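Local coordinates for protein dihydroorotase (Agrobacterium tumefaciens, PDB 2OGJ) that hydrolyses acetyl-(R)-mandelate in vitro as a deacetylating esterase, using a binuclear zinc centre within an amidohydrolase TIM barrel, at residues Ala31-Asp43 / Ala48-Gln60. Numbering follows the deposited sequence.
Sequences ASQSSTDILIGGD and AVGSALQAPADTQ
Leu39, Asp37 and Ala48 bury the most surface where strand 36-40 runs beside strand 48-50, their axes 4.8 Å apart and antiparallel at 171°. Leu39 pairs with Ala48 and Asp37 with Gly50, both as hydrogen-bonded pairs. The straightest link is Leu39 N to Ala48 O, at 2.8 Å with an N-H...O angle of 171°; its return bond from Ala48 N to Leu39 O is long and weak. Gly50 N gives a sound bond to Asp37 O, whereas the reverse bond from Asp37 N is bent and weak.

The side chain of Leu39 lies on the face that 51-58 folds back across. A chi1 of -179° turns the Leu39 side chain away from its own N, and Leu39 CD1 meets Ala55 CB at 4.0 Å; Leu39 CB sits 3.9 Å from Leu53 CD1. Leu53 CD1 also lies 3.6 Å from Asp37 O, so the leucine covers the strand backbone as well as a side chain. Asp37 projects on the same face, where its OD1 comes within 3.6 Å of Ala52 CA; its OD2 accepts a hydrogen bond from Asn21 N, tying the acid group of this buried residue to the chain just after strand 17-20. On the opposite face Ile38 and Val49 lie side by side, CG2 to CG2 at 4.0 Å, and Ile38 continues onto Phe349 of strand 348-362.

This is an antiparallel beta hairpin at the edge of the small N-terminal sheet, remote from the zinc centre, in the kind of beta domain that accompanies the TIM barrel in many amidohydrolases.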
loop_
_atom_site.group_PDB
_atom_site.type_symbol
_atom_site.label_atom_id
_atom_site.label_comp_id
_atom_site.label_asym_id
_atom_site.label_seq_id
_atom_site.Cartn_x
_atom_site.Cartn_y
_atom_site.Cartn_z
ATOM N N ALA A 31 0.838 -44.960 -37.759
ATOM C CA ALA A 31 -0.479 -45.561 -37.549
ATOM C C ALA A 31 -1.319 -45.541 -38.833
ATOM O O ALA A 31 -1.424 -44.513 -39.507
ATOM C CB ALA A 31 -1.213 -44.831 -36.424
ATOM N N SER A 32 -1.916 -46.684 -39.166
ATOM C CA SER A 32 -2.735 -46.791 -40.366
ATOM C C SER A 32 -3.907 -45.823 -40.292
ATOM O O SER A 32 -4.599 -45.764 -39.279
ATOM C CB SER A 32 -3.255 -48.225 -40.531
ATOM O OG SER A 32 -4.034 -48.360 -41.708
ATOM N N GLN A 33 -4.112 -45.062 -41.364
ATOM C CA GLN A 33 -5.203 -44.093 -41.443
ATOM C C GLN A 33 -6.496 -44.766 -41.909
ATOM O O GLN A 33 -7.585 -44.211 -41.772
ATOM C CB GLN A 33 -4.840 -42.971 -42.423
ATOM C CG GLN A 33 -4.855 -41.566 -41.829
ATOM C CD GLN A 33 -3.714 -41.325 -40.841
ATOM O OE1 GLN A 33 -2.538 -41.487 -41.181
ATOM N NE2 GLN A 33 -4.057 -40.927 -39.619
ATOM N N SER A 34 -6.365 -45.967 -42.461
ATOM C CA SER A 34 -7.511 -46.707 -42.979
ATOM C C SER A 34 -8.433 -47.224 -41.892
ATOM O O SER A 34 -7.987 -47.578 -40.803
ATOM C CB SER A 34 -7.045 -47.893 -43.827
ATOM O OG SER A 34 -6.523 -48.922 -43.004
ATOM N N SER A 35 -9.720 -47.283 -42.218
ATOM C CA SER A 35 -10.751 -47.762 -41.306
ATOM C C SER A 35 -10.404 -49.072 -40.606
ATOM O O SER A 35 -9.790 -49.964 -41.190
ATOM C CB SER A 35 -12.066 -47.935 -42.057
ATOM O OG SER A 35 -13.079 -48.399 -41.181
ATOM N N THR A 36 -10.821 -49.180 -39.348
ATOM C CA THR A 36 -10.563 -50.368 -38.545
ATOM C C THR A 36 -11.643 -50.548 -37.493
ATOM O O THR A 36 -12.590 -49.772 -37.414
ATOM C CB THR A 36 -9.216 -50.260 -37.807
ATOM O OG1 THR A 36 -8.336 -49.403 -38.540
ATOM C CG2 THR A 36 -8.557 -51.628 -37.687
ATOM N N ASP A 37 -11.492 -51.592 -36.691
ATOM C CA ASP A 37 -12.416 -51.883 -35.607
ATOM C C ASP A 37 -11.525 -52.076 -34.375
ATOM O O ASP A 37 -10.408 -52.585 -34.491
ATOM C CB ASP A 37 -13.209 -53.174 -35.877
ATOM C CG ASP A 37 -14.093 -53.099 -37.130
ATOM O OD1 ASP A 37 -14.865 -54.054 -37.337
ATOM O OD2 ASP A 37 -14.025 -52.119 -37.903
ATOM N N ILE A 38 -11.997 -51.651 -33.207
ATOM C CA ILE A 38 -11.217 -51.798 -31.984
ATOM C C ILE A 38 -12.052 -52.521 -30.937
ATOM O O ILE A 38 -13.229 -52.213 -30.743
ATOM C CB ILE A 38 -10.771 -50.420 -31.424
ATOM C CG1 ILE A 38 -10.100 -49.601 -32.531
ATOM C CG2 ILE A 38 -9.781 -50.605 -30.278
ATOM C CD1 ILE A 38 -9.687 -48.198 -32.107
ATOM N N LEU A 39 -11.440 -53.501 -30.283
ATOM C CA LEU A 39 -12.114 -54.265 -29.244
ATOM C C LEU A 39 -11.561 -53.917 -27.855
ATOM O O LEU A 39 -10.367 -54.092 -27.587
ATOM C CB LEU A 39 -11.934 -55.761 -29.495
ATOM C CG LEU A 39 -12.632 -56.669 -28.482
ATOM C CD1 LEU A 39 -14.120 -56.550 -28.694
ATOM C CD2 LEU A 39 -12.203 -58.106 -28.652
ATOM N N ILE A 40 -12.428 -53.420 -26.979
ATOM C CA ILE A 40 -12.019 -53.070 -25.624
ATOM C C ILE A 40 -12.454 -54.166 -24.653
ATOM O O ILE A 40 -13.621 -54.576 -24.650
ATOM C CB ILE A 40 -12.659 -51.756 -25.142
ATOM C CG1 ILE A 40 -12.594 -50.687 -26.240
ATOM C CG2 ILE A 40 -11.946 -51.288 -23.885
ATOM C CD1 ILE A 40 -11.213 -50.284 -26.634
ATOM N N GLY A 41 -11.514 -54.640 -23.834
ATOM C CA GLY A 41 -11.826 -55.671 -22.856
ATOM C C GLY A 41 -12.529 -55.100 -21.637
ATOM O O GLY A 41 -12.434 -53.902 -21.371
ATOM N N GLY A 42 -13.253 -55.949 -20.911
ATOM C CA GLY A 42 -13.965 -55.515 -19.717
ATOM C C GLY A 42 -13.066 -54.799 -18.719
ATOM O O GLY A 42 -13.550 -54.107 -17.812
ATOM N N ASP A 43 -11.756 -54.979 -18.880
ATOM C CA ASP A 43 -10.764 -54.329 -18.027
ATOM C C ASP A 43 -10.352 -52.981 -18.655
ATOM O O ASP A 43 -9.388 -52.341 -18.233
ATOM C CB ASP A 43 -9.532 -55.231 -17.853
ATOM C CG ASP A 43 -8.865 -55.596 -19.177
ATOM O OD1 ASP A 43 -7.717 -56.101 -19.141
ATOM O OD2 ASP A 43 -9.488 -55.396 -20.246
ATOM N N ALA A 48 -8.097 -56.170 -29.168
ATOM C CA ALA A 48 -7.707 -56.351 -30.554
ATOM C C ALA A 48 -8.008 -55.151 -31.448
ATOM O O ALA A 48 -8.845 -54.307 -31.131
ATOM C CB ALA A 48 -8.387 -57.591 -31.109
ATOM N N VAL A 49 -7.311 -55.087 -32.572
ATOM C CA VAL A 49 -7.504 -54.026 -33.548
ATOM C C VAL A 49 -7.320 -54.629 -34.940
ATOM O O VAL A 49 -6.240 -55.129 -35.280
ATOM C CB VAL A 49 -6.492 -52.881 -33.351
ATOM C CG1 VAL A 49 -6.740 -51.777 -34.382
ATOM C CG2 VAL A 49 -6.611 -52.345 -31.948
ATOM N N GLY A 50 -8.376 -54.584 -35.747
ATOM C CA GLY A 50 -8.281 -55.148 -37.076
ATOM C C GLY A 50 -9.449 -54.829 -37.983
ATOM O O GLY A 50 -10.482 -54.329 -37.541
ATOM N N SER A 51 -9.267 -55.154 -39.261
ATOM C CA SER A 51 -10.243 -54.918 -40.321
ATOM C C SER A 51 -11.675 -55.411 -40.045
ATOM O O SER A 51 -12.632 -54.900 -40.635
ATOM C CB SER A 51 -9.710 -55.527 -41.626
ATOM O OG SER A 51 -10.451 -55.086 -42.746
ATOM N N ALA A 52 -11.828 -56.388 -39.156
ATOM C CA ALA A 52 -13.160 -56.895 -38.829
ATOM C C ALA A 52 -13.084 -57.997 -37.787
ATOM O O ALA A 52 -13.122 -59.180 -38.117
ATOM C CB ALA A 52 -13.850 -57.410 -40.086
ATOM N N LEU A 53 -12.995 -57.597 -36.524
ATOM C CA LEU A 53 -12.881 -58.540 -35.420
ATOM C C LEU A 53 -14.211 -59.177 -35.041
ATOM O O LEU A 53 -15.270 -58.730 -35.475
ATOM C CB LEU A 53 -12.305 -57.821 -34.204
ATOM C CG LEU A 53 -11.318 -56.701 -34.528
ATOM C CD1 LEU A 53 -10.973 -55.947 -33.255
ATOM C CD2 LEU A 53 -10.081 -57.275 -35.179
ATOM N N GLN A 54 -14.147 -60.226 -34.228
ATOM C CA GLN A 54 -15.348 -60.904 -33.766
ATOM C C GLN A 54 -15.406 -60.719 -32.255
ATOM O O GLN A 54 -14.365 -60.617 -31.612
ATOM C CB GLN A 54 -15.280 -62.371 -34.114
ATOM C CG GLN A 54 -15.259 -62.683 -35.604
ATOM C CD GLN A 54 -14.003 -62.190 -36.292
ATOM O OE1 GLN A 54 -12.889 -62.528 -35.895
ATOM N NE2 GLN A 54 -14.179 -61.392 -37.337
ATOM N N ALA A 55 -16.607 -60.672 -31.684
ATOM C CA ALA A 55 -16.735 -60.486 -30.239
ATOM C C ALA A 55 -17.837 -61.339 -29.592
ATOM O O ALA A 55 -18.714 -61.867 -30.280
ATOM C CB ALA A 55 -16.965 -59.004 -29.923
ATOM N N PRO A 56 -17.790 -61.489 -28.254
ATOM C CA PRO A 56 -18.757 -62.268 -27.462
ATOM C C PRO A 56 -20.162 -61.653 -27.447
ATOM O O PRO A 56 -20.828 -61.545 -28.482
ATOM C CB PRO A 56 -18.133 -62.268 -26.062
ATOM C CG PRO A 56 -16.660 -62.090 -26.324
ATOM C CD PRO A 56 -16.668 -61.045 -27.405
ATOM N N ALA A 57 -20.607 -61.286 -26.248
ATOM C CA ALA A 57 -21.903 -60.639 -26.043
ATOM C C ALA A 57 -21.513 -59.268 -25.489
ATOM O O ALA A 57 -21.339 -59.098 -24.278
ATOM C CB ALA A 57 -22.727 -61.413 -25.025
ATOM N N ASP A 58 -21.361 -58.295 -26.386
ATOM C CA ASP A 58 -20.926 -56.959 -25.991
ATOM C C ASP A 58 -21.438 -55.795 -26.840
ATOM O O ASP A 58 -21.732 -55.954 -28.025
ATOM C CB ASP A 58 -19.402 -56.933 -25.989
ATOM C CG ASP A 58 -18.811 -57.565 -27.235
ATOM O OD1 ASP A 58 -18.725 -58.810 -27.284
ATOM O OD2 ASP A 58 -18.450 -56.814 -28.167
ATOM N N THR A 59 -21.516 -54.617 -26.220
ATOM C CA THR A 59 -21.986 -53.401 -26.888
ATOM C C THR A 59 -21.220 -53.181 -28.179
ATOM O O THR A 59 -19.995 -53.040 -28.170
ATOM C CB THR A 59 -21.786 -52.120 -26.008
ATOM O OG1 THR A 59 -22.486 -52.258 -24.769
ATOM C CG2 THR A 59 -22.316 -50.885 -26.721
ATOM N N GLN A 60 -21.939 -53.169 -29.292
ATOM C CA GLN A 60 -21.294 -52.919 -30.568
ATOM C C GLN A 60 -21.748 -51.530 -31.014
ATOM O O GLN A 60 -22.940 -51.223 -30.996
ATOM C CB GLN A 60 -21.667 -54.005 -31.597
ATOM C CG GLN A 60 -21.159 -55.406 -31.211
ATOM C CD GLN A 60 -21.116 -56.398 -32.379
ATOM O OE1 GLN A 60 -20.617 -57.526 -32.238
ATOM N NE2 GLN A 60 -21.634 -55.983 -33.534
#